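Local coordinates for catechol 1,2 dioxygenase (Acinetobacter radioresistens, PDB 2XSU), which probably catalyses the iron(III)-dependent intradiol cleavage of catechol by O2 to cis,cis-muconate, the first step of the catechol branch of the beta-ketoadipate pathway, at residues 70-76 and 203-209; 109-113 and 167-171; 158-162 and 178-182. The protein carries 1 engineered substitution. All coordinates share one frame; numbering follows the deposited sequence.

Interaction 1 of 3, residues 70-76 and 203-209; sequences ANELGLL and CPPEGTT. With PIE (1,2-diacyl-sn-glycero-3-phosphoinositol), chain C.
Glu72 turns its carboxylate onto the N-terminus of helix 208-215, where Gly207 holds the N-cap position, and so ties the helical N-terminal region to the catalytic domain. OE1 of Glu72 accepts twice from one residue: from Thr209 OG1 at 2.8 Å, on the anti side and 18° out of the carboxylate plane, and from Thr209 N at 2.9 Å, from well above that plane. Thr208 N reaches Glu72 OE2 at 3.2 Å, also from above and less straight than the bond from Thr209 N (137° at the hydrogen). These N-H groups at the helix start would tend to stabilise the negative charge. With chi1 at -81° and the chain extended beyond CG, the carboxylate passes beside Thr208 OG1. Next to this polar centre, Leu75 CD2 comes up against the Pro204 ring, 3.7 Å from its CD, and Cys203 SG borders the Leu75 side chain. In the second shell, a Schellman motif at Asn71 ends helix 54-69 before Glu72, and a type I turn from Pro204 to Gly207 leads into the other helix. A water donates to Pro204 O and is the third donor to Glu72 OE1. On the lipid side, Leu76 CD2 lies 3.8 Å from PIE C46.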
loop_
_atom_site.group_PDB
_atom_site.type_symbol
_atom_site.label_atom_id
_atom_site.label_comp_id
_atom_site.label_asym_id
_atom_site.label_seq_id
_atom_site.Cartn_x
_atom_site.Cartn_y
_atom_site.Cartn_z
ATOM N N ALA A 70 -0.660 1.588 -9.845
ATOM C CA ALA A 70 -1.770 1.404 -10.800
ATOM C C ALA A 70 -3.015 2.226 -10.414
ATOM O O ALA A 70 -4.028 2.208 -11.149
ATOM C CB ALA A 70 -2.115 -0.074 -10.886
ATOM N N ASN A 71 -2.930 2.960 -9.303
ATOM C CA ASN A 71 -4.040 3.722 -8.711
ATOM C C ASN A 71 -5.262 2.854 -8.484
ATOM O O ASN A 71 -6.391 3.277 -8.781
ATOM C CB ASN A 71 -4.387 4.931 -9.587
ATOM C CG ASN A 71 -3.341 6.029 -9.502
ATOM O OD1 ASN A 71 -2.632 6.304 -10.482
ATOM N ND2 ASN A 71 -3.258 6.682 -8.341
ATOM N N GLU A 72 -5.037 1.660 -7.933
ATOM C CA GLU A 72 -6.112 0.665 -7.764
ATOM C C GLU A 72 -6.482 0.348 -6.316
ATOM O O GLU A 72 -7.280 -0.569 -6.089
ATOM C CB GLU A 72 -5.793 -0.643 -8.505
ATOM C CG GLU A 72 -6.097 -0.626 -10.001
ATOM C CD GLU A 72 -6.042 -2.011 -10.671
ATOM O OE1 GLU A 72 -6.744 -2.928 -10.216
ATOM O OE2 GLU A 72 -5.302 -2.187 -11.677
ATOM N N LEU A 73 -5.894 1.046 -5.341
ATOM C CA LEU A 73 -6.193 0.738 -3.936
ATOM C C LEU A 73 -7.641 1.087 -3.564
ATOM O O LEU A 73 -8.216 0.446 -2.688
ATOM C CB LEU A 73 -5.175 1.336 -2.942
ATOM C CG LEU A 73 -3.824 0.599 -2.941
ATOM C CD1 LEU A 73 -2.835 1.339 -2.016
ATOM C CD2 LEU A 73 -3.985 -0.902 -2.528
ATOM N N GLY A 74 -8.217 2.089 -4.229
ATOM C CA GLY A 74 -9.659 2.414 -4.028
ATOM C C GLY A 74 -10.540 1.302 -4.584
ATOM O O GLY A 74 -11.561 0.898 -3.976
ATOM N N LEU A 75 -10.154 0.781 -5.734
ATOM C CA LEU A 75 -10.842 -0.340 -6.325
ATOM C C LEU A 75 -10.747 -1.586 -5.428
ATOM O O LEU A 75 -11.739 -2.316 -5.243
ATOM C CB LEU A 75 -10.258 -0.604 -7.721
ATOM C CG LEU A 75 -11.058 -1.382 -8.715
ATOM C CD1 LEU A 75 -12.443 -0.748 -8.892
ATOM C CD2 LEU A 75 -10.269 -1.350 -10.066
ATOM N N LEU A 76 -9.557 -1.838 -4.870
ATOM C CA LEU A 76 -9.346 -2.975 -3.980
ATOM C C LEU A 76 -10.158 -2.836 -2.696
ATOM O O LEU A 76 -10.682 -3.832 -2.191
ATOM C CB LEU A 76 -7.850 -3.091 -3.636
ATOM C CG LEU A 76 -7.501 -4.343 -2.791
ATOM C CD1 LEU A 76 -7.799 -5.616 -3.565
ATOM C CD2 LEU A 76 -6.029 -4.261 -2.441
ATOM N N CYS A 203 -13.169 -5.058 -13.421
ATOM C CA CYS A 203 -11.888 -4.471 -13.083
ATOM C C CYS A 203 -10.995 -4.538 -14.334
ATOM O O CYS A 203 -11.225 -5.380 -15.207
ATOM C CB CYS A 203 -11.279 -5.304 -11.960
ATOM S SG CYS A 203 -12.073 -5.020 -10.352
ATOM N N PRO A 204 -9.974 -3.667 -14.421
ATOM C CA PRO A 204 -9.007 -3.812 -15.539
ATOM C C PRO A 204 -8.389 -5.216 -15.509
ATOM O O PRO A 204 -7.783 -5.602 -14.498
ATOM C CB PRO A 204 -7.954 -2.738 -15.241
ATOM C CG PRO A 204 -8.638 -1.743 -14.320
ATOM C CD PRO A 204 -9.656 -2.534 -13.537
ATOM N N PRO A 205 -8.543 -6.003 -16.599
ATOM C CA PRO A 205 -8.265 -7.437 -16.466
ATOM C C PRO A 205 -6.811 -7.800 -16.188
ATOM O O PRO A 205 -6.562 -8.842 -15.578
ATOM C CB PRO A 205 -8.747 -8.034 -17.812
ATOM C CG PRO A 205 -8.718 -6.886 -18.764
ATOM C CD PRO A 205 -9.107 -5.667 -17.924
ATOM N N GLU A 206 -5.875 -6.951 -16.618
ATOM C CA GLU A 206 -4.451 -7.162 -16.376
ATOM C C GLU A 206 -3.941 -6.401 -15.152
ATOM O O GLU A 206 -2.728 -6.379 -14.868
ATOM C CB GLU A 206 -3.631 -6.765 -17.619
ATOM C CG GLU A 206 -3.972 -7.574 -18.867
ATOM C CD GLU A 206 -4.041 -9.078 -18.606
ATOM O OE1 GLU A 206 -3.043 -9.657 -18.119
ATOM O OE2 GLU A 206 -5.103 -9.690 -18.885
ATOM N N GLY A 207 -4.873 -5.807 -14.407
ATOM C CA GLY A 207 -4.515 -4.947 -13.267
ATOM C C GLY A 207 -4.380 -5.726 -11.964
ATOM O O GLY A 207 -4.630 -6.935 -11.900
ATOM N N THR A 208 -3.995 -5.002 -10.907
ATOM C CA THR A 208 -3.698 -5.616 -9.623
ATOM C C THR A 208 -4.917 -6.156 -8.873
ATOM O O THR A 208 -4.832 -7.192 -8.225
ATOM C CB THR A 208 -2.925 -4.645 -8.684
ATOM O OG1 THR A 208 -3.637 -3.416 -8.589
ATOM C CG2 THR A 208 -1.510 -4.357 -9.247
ATOM N N THR A 209 -6.053 -5.460 -8.973
ATOM C CA THR A 209 -7.242 -5.917 -8.268
ATOM C C THR A 209 -7.727 -7.273 -8.816
ATOM O O THR A 209 -7.934 -8.232 -8.049
ATOM C CB THR A 209 -8.369 -4.835 -8.262
ATOM O OG1 THR A 209 -7.829 -3.598 -7.754
ATOM C CG2 THR A 209 -9.507 -5.292 -7.351
HETATM P P PIE C . -0.038 -11.569 -8.667
HETATM O O11 PIE C . 0.926 -12.652 -8.794
HETATM O O12 PIE C . -0.830 -11.578 -7.188
HETATM O O13 PIE C . -1.276 -12.012 -9.807
HETATM O O14 PIE C . 0.275 -10.222 -9.159
HETATM C C1 PIE C . 0.363 -13.699 -7.813
HETATM C C2 PIE C . 1.188 -13.369 -6.550
HETATM C C3 PIE C . 0.157 -13.029 -5.466
HETATM O O31 PIE C . 0.597 -11.998 -4.557
HETATM O O32 PIE C . -1.318 -10.829 -4.437
HETATM C C31 PIE C . -0.455 -11.485 -3.856
HETATM C C32 PIE C . -0.550 -11.722 -2.350
HETATM C C33 PIE C . -0.516 -10.399 -1.588
HETATM C C34 PIE C . -1.916 -9.973 -1.147
HETATM C C35 PIE C . -1.869 -9.351 0.247
HETATM C C36 PIE C . -2.778 -8.129 0.346
HETATM C C37 PIE C . -4.103 -8.507 1.004
HETATM C C38 PIE C . -4.712 -7.308 1.727
HETATM C C39 PIE C . -5.475 -7.725 2.814
HETATM C C40 PIE C . -5.776 -6.897 3.895
HETATM C C41 PIE C . -5.349 -5.577 3.976
HETATM C C42 PIE C . -6.515 -4.608 3.742
HETATM O O21 PIE C . 2.139 -14.429 -6.125
HETATM O O22 PIE C . 0.965 -16.336 -6.513
HETATM C C21 PIE C . 1.648 -15.661 -5.742
HETATM C C22 PIE C . 1.997 -16.282 -4.377
HETATM C C23 PIE C . 2.154 -15.345 -3.178
HETATM C C24 PIE C . 2.531 -16.138 -1.918
HETATM C C25 PIE C . 1.500 -15.946 -0.802
HETATM C C26 PIE C . 1.590 -14.536 -0.220
HETATM C C27 PIE C . 0.642 -14.360 0.961
HETATM C C28 PIE C . 0.348 -12.879 1.212
HETATM C C29 PIE C . 1.298 -12.300 2.260
HETATM C C47 PIE C . 0.867 -10.906 2.713
HETATM C C48 PIE C . 1.864 -10.362 3.735
HETATM C C49 PIE C . 1.237 -9.267 4.599
HETATM C C50 PIE C . 2.206 -8.106 4.851
HETATM C C51 PIE C . 1.972 -6.924 3.895
HETATM C "C1'" PIE C . 1.399 -8.661 -12.308
HETATM C "C2'" PIE C . 2.813 -9.161 -12.330
HETATM C "C3'" PIE C . 2.818 -10.625 -11.853
HETATM C "C4'" PIE C . 2.209 -10.764 -10.519
HETATM C "C5'" PIE C . 0.784 -10.194 -10.485
HETATM C "C6'" PIE C . 0.808 -8.701 -10.904
HETATM O "O1'" PIE C . 1.370 -7.275 -12.689
HETATM O "O2'" PIE C . 3.378 -9.115 -13.629
HETATM O "O3'" PIE C . 4.155 -11.141 -11.839
HETATM O "O4'" PIE C . 2.783 -11.164 -9.293
HETATM O "O6'" PIE C . -0.536 -8.202 -10.937
HETATM C C52 PIE C . 0.523 -6.409 3.895
HETATM C C53 PIE C . 0.262 -5.431 5.040
HETATM C C54 PIE C . 1.051 -4.130 4.864
HETATM C C55 PIE C . 0.196 -2.914 5.232
HETATM C C43 PIE C . -6.609 -4.166 2.274
HETATM C C44 PIE C . -6.781 -2.653 2.138
HETATM C C45 PIE C . -7.907 -2.327 1.157
HETATM C C46 PIE C . -7.359 -1.594 -0.060
HETATM O O HOH W 1 -7.739 -5.001 -11.798
#

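Interaction 2 of 3, residues 109-113 and 167-171; sequences GPLYV and YSFFD. With FE (Fe (III) ion), chain B.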
loop_
_atom_site.group_PDB
_atom_site.type_symbol
_atom_site.label_atom_id
_atom_site.label_comp_id
_atom_site.label_asym_id
_atom_site.label_seq_id
_atom_site.Cartn_x
_atom_site.Cartn_y
_atom_site.Cartn_z
ATOM N N GLY A 109 -17.439 4.477 -4.574
ATOM C CA GLY A 109 -16.507 4.027 -5.603
ATOM C C GLY A 109 -15.359 5.016 -5.730
ATOM O O GLY A 109 -15.372 6.086 -5.108
ATOM N N PRO A 110 -14.379 4.679 -6.572
ATOM C CA PRO A 110 -13.183 5.484 -6.680
ATOM C C PRO A 110 -13.140 6.452 -7.848
ATOM O O PRO A 110 -12.051 7.018 -8.116
ATOM C CB PRO A 110 -12.093 4.409 -6.858
ATOM C CG PRO A 110 -12.746 3.357 -7.666
ATOM C CD PRO A 110 -14.216 3.356 -7.187
ATOM N N LEU A 111 -14.275 6.678 -8.519
ATOM C CA LEU A 111 -14.217 7.360 -9.837
ATOM C C LEU A 111 -14.959 8.709 -9.910
ATOM O O LEU A 111 -15.222 9.234 -11.018
ATOM C CB LEU A 111 -14.686 6.411 -10.953
ATOM C CG LEU A 111 -13.951 5.069 -11.012
ATOM C CD1 LEU A 111 -14.555 4.178 -12.123
ATOM C CD2 LEU A 111 -12.438 5.249 -11.186
ATOM N N TYR A 112 -15.283 9.304 -8.764
ATOM C CA TYR A 112 -15.789 10.682 -8.783
ATOM C C TYR A 112 -14.747 11.670 -9.285
ATOM O O TYR A 112 -13.555 11.538 -8.971
ATOM C CB TYR A 112 -16.288 11.104 -7.397
ATOM C CG TYR A 112 -16.774 12.542 -7.327
ATOM C CD1 TYR A 112 -18.038 12.910 -7.809
ATOM C CD2 TYR A 112 -15.967 13.535 -6.763
ATOM C CE1 TYR A 112 -18.481 14.236 -7.734
ATOM C CE2 TYR A 112 -16.392 14.855 -6.661
ATOM C CZ TYR A 112 -17.647 15.212 -7.138
ATOM O OH TYR A 112 -18.074 16.524 -7.036
ATOM N N VAL A 113 -15.206 12.644 -10.082
ATOM C CA VAL A 113 -14.343 13.777 -10.511
ATOM C C VAL A 113 -15.066 15.115 -10.217
ATOM O O VAL A 113 -16.167 15.337 -10.695
ATOM C CB VAL A 113 -13.925 13.667 -12.002
ATOM C CG1 VAL A 113 -12.990 14.870 -12.371
ATOM C CG2 VAL A 113 -13.259 12.317 -12.294
ATOM N N TYR A 167 -15.491 5.125 -17.741
ATOM C CA TYR A 167 -15.798 6.437 -17.175
ATOM C C TYR A 167 -14.864 7.503 -17.740
ATOM O O TYR A 167 -13.670 7.245 -17.935
ATOM C CB TYR A 167 -15.594 6.405 -15.666
ATOM C CG TYR A 167 -16.674 5.708 -14.861
ATOM C CD1 TYR A 167 -17.598 6.457 -14.132
ATOM C CD2 TYR A 167 -16.716 4.321 -14.764
ATOM C CE1 TYR A 167 -18.554 5.840 -13.372
ATOM C CE2 TYR A 167 -17.691 3.680 -13.994
ATOM C CZ TYR A 167 -18.587 4.442 -13.302
ATOM O OH TYR A 167 -19.542 3.838 -12.511
ATOM N N SER A 168 -15.401 8.692 -17.976
ATOM C CA SER A 168 -14.573 9.804 -18.458
ATOM C C SER A 168 -13.533 10.195 -17.401
ATOM O O SER A 168 -13.675 9.888 -16.199
ATOM C CB SER A 168 -15.436 11.004 -18.861
ATOM O OG SER A 168 -16.088 11.558 -17.707
ATOM N N PHE A 169 -12.489 10.865 -17.902
ATOM C CA PHE A 169 -11.333 11.338 -17.150
ATOM C C PHE A 169 -10.359 10.194 -17.002
ATOM O O PHE A 169 -9.191 10.327 -17.363
ATOM C CB PHE A 169 -11.713 12.016 -15.815
ATOM C CG PHE A 169 -10.530 12.570 -15.062
ATOM C CD1 PHE A 169 -10.046 13.849 -15.359
ATOM C CD2 PHE A 169 -9.897 11.813 -14.072
ATOM C CE1 PHE A 169 -8.938 14.375 -14.660
ATOM C CE2 PHE A 169 -8.798 12.316 -13.377
ATOM C CZ PHE A 169 -8.323 13.609 -13.678
ATOM N N PHE A 170 -10.839 9.056 -16.510
ATOM C CA PHE A 170 -10.044 7.843 -16.441
ATOM C C PHE A 170 -9.816 7.213 -17.807
ATOM O O PHE A 170 -8.692 6.797 -18.113
ATOM C CB PHE A 170 -10.649 6.876 -15.409
ATOM C CG PHE A 170 -10.741 7.493 -14.055
ATOM C CD1 PHE A 170 -9.634 7.510 -13.211
ATOM C CD2 PHE A 170 -11.899 8.146 -13.651
ATOM C CE1 PHE A 170 -9.686 8.135 -11.989
ATOM C CE2 PHE A 170 -11.963 8.773 -12.429
ATOM C CZ PHE A 170 -10.844 8.766 -11.582
ATOM N N ASP A 171 -10.869 7.168 -18.626
ATOM C CA ASP A 171 -10.805 6.811 -20.039
ATOM C C ASP A 171 -10.527 8.103 -20.837
ATOM O O ASP A 171 -11.432 8.875 -21.119
ATOM C CB ASP A 171 -12.162 6.187 -20.420
ATOM C CG ASP A 171 -12.331 5.915 -21.911
ATOM O OD1 ASP A 171 -13.481 5.602 -22.292
ATOM O OD2 ASP A 171 -11.349 5.994 -22.701
HETATM FE FE FE B . -19.304 3.107 -10.728
HETATM O O HOH W 2 -17.436 3.157 -9.676
#
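Leu111 spreads its two methyls over two aromatic rings, those of Tyr167 and Phe170, beside the iron site of the intradiol dioxygenase domain. Leu111 CD1 sits over one face of the Tyr167 ring, offset toward the rim: it is 3.8 Å from the ring centroid and 24° off the normal, a CH-pi contact whose closest approach is to CD2 of Tyr167 at 3.4 Å. The two side chains cross at about a right angle, the leucine branch arriving from above the phenol. CD2 of Leu111 is better centred on its own target, 3.7 Å from the Phe170 centroid and only 8° off the normal. A chi1 of -54° sets CG beside the backbone N of Leu111, from where the branches fork to the two rings. Phe170 is sandwiched, since its opposite face carries Phe169 CD2, 3.9 Å above the plane and over the centre. Val113 extends the apolar patch: its CG2 lies 3.8 Å from both Phe169 CD2 and Phe170 CE2, and the side chains of Val113 and Phe170 slide past each other in opposite directions. The polar end of Tyr167 leaves this hydrophobic layer for the metal, where Tyr201, His225 and His227 are the other protein ligands. The iron is bound by Tyr167 OH at 1.9 Å and by a water at 2.1 Å.

Interaction 3 of 3, residues 158-162 and 178-182; sequences VWHAN and NLRRT
Leu179 wedges between His160 and Asn162 beside the antiparallel pairing of strands 155-159 and 180-184. Its CB lies over one face of the imidazole, 4.3 Å from the His160 ring centroid and 14° off the normal, a CH-pi contact, while also approaching His160 O. A chi1 of -48° puts CG beside the backbone N, anti to the carbonyl carbon; CG continues past the ring near CE1 of His160, and there the chain divides. Leu179 CD2 stays with the imidazole, 3.8 Å from His160 CE1; Leu179 CD1 goes on to the backbone of Asn162, 3.5 Å from its CA, and to the CB of that asparagine. Leu179 has a positive phi, outside the strand region, yet its carbonyl still takes part in the ladder: His160 N donates to Leu179 O at 3.2 Å. The regular pairing follows, with Val158 and Arg181 forming a hydrogen-bonded pair joined by Val158 N to Arg181 O (2.9 Å) and by the reciprocal bond. Trp159 and Arg180 form the adjacent non-hydrogen-bonded pair. The guanidinium meets the indole obliquely, with the planes 19° apart and Arg180 NH1 3.5 Å from Trp159 CD1; NH1 bonds Leu111 O and NH2 bonds Ser168 O. The imidazole is held at both nitrogens: ND1 of His160 donates to Ala161 O, which lies in the imidazole plane while ND1 stands above the carbonyl plane, and NE2 pairs with Thr195 OG1. The Trp159 indole stacks on the iron ligand His227 and Arg180 packs on Tyr167, so this strand pair supplies second-shell residues of the intradiol dioxygenase iron site, within the beta-sheet framework of the catalytic domain.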
loop_
_atom_site.group_PDB
_atom_site.type_symbol
_atom_site.label_atom_id
_atom_site.label_comp_id
_atom_site.label_asym_id
_atom_site.label_seq_id
_atom_site.Cartn_x
_atom_site.Cartn_y
_atom_site.Cartn_z
ATOM N N VAL A 158 -24.370 13.531 -10.525
ATOM C CA VAL A 158 -24.472 12.172 -11.109
ATOM C C VAL A 158 -23.266 11.858 -11.982
ATOM O O VAL A 158 -22.725 12.736 -12.688
ATOM C CB VAL A 158 -25.809 11.972 -11.895
ATOM C CG1 VAL A 158 -26.972 11.805 -10.929
ATOM C CG2 VAL A 158 -26.077 13.165 -12.785
ATOM N N TRP A 159 -22.801 10.614 -11.894
ATOM C CA TRP A 159 -21.789 10.121 -12.820
ATOM C C TRP A 159 -22.004 8.641 -13.091
ATOM O O TRP A 159 -22.460 7.900 -12.213
ATOM C CB TRP A 159 -20.346 10.453 -12.334
ATOM C CG TRP A 159 -19.831 9.751 -11.033
ATOM C CD1 TRP A 159 -18.915 8.739 -10.967
ATOM C CD2 TRP A 159 -20.172 10.083 -9.666
ATOM N NE1 TRP A 159 -18.684 8.396 -9.638
ATOM C CE2 TRP A 159 -19.433 9.205 -8.824
ATOM C CE3 TRP A 159 -21.045 11.012 -9.078
ATOM C CZ2 TRP A 159 -19.555 9.227 -7.411
ATOM C CZ3 TRP A 159 -21.173 11.050 -7.678
ATOM C CH2 TRP A 159 -20.414 10.149 -6.852
ATOM N N HIS A 160 -21.681 8.216 -14.304
ATOM C CA HIS A 160 -21.861 6.796 -14.680
ATOM C C HIS A 160 -21.012 6.423 -15.909
ATOM O O HIS A 160 -20.421 7.314 -16.566
ATOM C CB HIS A 160 -23.358 6.459 -14.870
ATOM C CG HIS A 160 -24.001 7.045 -16.094
ATOM N ND1 HIS A 160 -23.791 6.555 -17.374
ATOM C CD2 HIS A 160 -24.910 8.046 -16.216
ATOM C CE1 HIS A 160 -24.530 7.253 -18.229
ATOM N NE2 HIS A 160 -25.228 8.150 -17.551
ATOM N N ALA A 161 -20.966 5.121 -16.184
ATOM C CA ALA A 161 -20.205 4.537 -17.297
ATOM C C ALA A 161 -20.885 4.665 -18.659
ATOM O O ALA A 161 -22.145 4.756 -18.777
ATOM C CB ALA A 161 -19.893 3.066 -17.015
ATOM N N ASN A 162 -20.044 4.657 -19.686
ATOM C CA ASN A 162 -20.540 4.622 -21.080
ATOM C C ASN A 162 -20.959 3.215 -21.531
ATOM O O ASN A 162 -21.051 2.287 -20.703
ATOM C CB ASN A 162 -19.535 5.294 -22.051
ATOM C CG ASN A 162 -18.332 4.415 -22.380
ATOM O OD1 ASN A 162 -18.158 3.293 -21.871
ATOM N ND2 ASN A 162 -17.486 4.937 -23.275
ATOM N N ASN A 178 -17.603 13.787 -19.785
ATOM C CA ASN A 178 -18.684 13.014 -20.411
ATOM C C ASN A 178 -19.369 12.160 -19.320
ATOM O O ASN A 178 -18.692 11.537 -18.486
ATOM C CB ASN A 178 -18.166 12.140 -21.537
ATOM C CG ASN A 178 -19.286 11.622 -22.439
ATOM O OD1 ASN A 178 -20.191 12.378 -22.810
ATOM N ND2 ASN A 178 -19.223 10.340 -22.795
ATOM N N LEU A 179 -20.701 12.161 -19.323
ATOM C CA LEU A 179 -21.523 11.403 -18.352
ATOM C C LEU A 179 -21.272 11.792 -16.888
ATOM O O LEU A 179 -21.413 10.957 -15.989
ATOM C CB LEU A 179 -21.358 9.877 -18.586
ATOM C CG LEU A 179 -21.512 9.454 -20.061
ATOM C CD1 LEU A 179 -21.194 7.966 -20.243
ATOM C CD2 LEU A 179 -22.943 9.749 -20.576
ATOM N N ARG A 180 -20.935 13.065 -16.667
ATOM C CA ARG A 180 -20.810 13.628 -15.316
ATOM C C ARG A 180 -21.464 15.001 -15.311
ATOM O O ARG A 180 -21.065 15.886 -16.073
ATOM C CB ARG A 180 -19.318 13.772 -14.946
ATOM C CG ARG A 180 -18.511 12.473 -14.998
ATOM C CD ARG A 180 -17.019 12.761 -14.767
ATOM N NE ARG A 180 -16.225 11.545 -14.805
ATOM C CZ ARG A 180 -16.094 10.699 -13.782
ATOM N NH1 ARG A 180 -16.716 10.955 -12.628
ATOM N NH2 ARG A 180 -15.358 9.608 -13.935
ATOM N N ARG A 181 -22.447 15.205 -14.446
ATOM C CA ARG A 181 -23.178 16.479 -14.368
ATOM C C ARG A 181 -23.597 16.812 -12.943
ATOM O O ARG A 181 -23.836 15.909 -12.114
ATOM C CB ARG A 181 -24.419 16.475 -15.253
ATOM C CG ARG A 181 -24.176 16.348 -16.758
ATOM C CD ARG A 181 -23.453 17.574 -17.352
ATOM N NE ARG A 181 -23.394 17.422 -18.812
ATOM C CZ ARG A 181 -22.412 16.839 -19.479
ATOM N NH1 ARG A 181 -21.349 16.363 -18.841
ATOM N NH2 ARG A 181 -22.470 16.734 -20.820
ATOM N N THR A 182 -23.755 18.111 -12.682
ATOM C CA THR A 182 -24.402 18.584 -11.477
ATOM C C THR A 182 -25.680 19.274 -11.915
ATOM O O THR A 182 -25.628 20.195 -12.756
ATOM C CB THR A 182 -23.511 19.600 -10.727
ATOM O OG1 THR A 182 -22.318 18.935 -10.307
ATOM C CG2 THR A 182 -24.244 20.197 -9.511
HETATM O O HOH W 3 -18.084 9.041 -16.938
#

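In the fold
Along the chain, interactions 2 and 3 are nested inside the loop closed by interaction 1, and their own segments alternate: 109-113, 158-162, 167-171, 178-182. Interaction 1 joins the N-terminal helical region to the catalytic domain at helix 208-215, whereas the other two lie within that domain. The centres of interactions 2 and 3 are 9 Å apart, and Ser168 OG probably hydrogen-bonds Asn178 O at 2.7 Å, so the loop bearing Tyr167 is tied to the approach to strand 180-184. Interaction 1, centred 13 Å from interaction 2, touches it where Leu75 and Gly74 meet Pro110. The series thus runs from lipid pocket to iron site and beta-sheet.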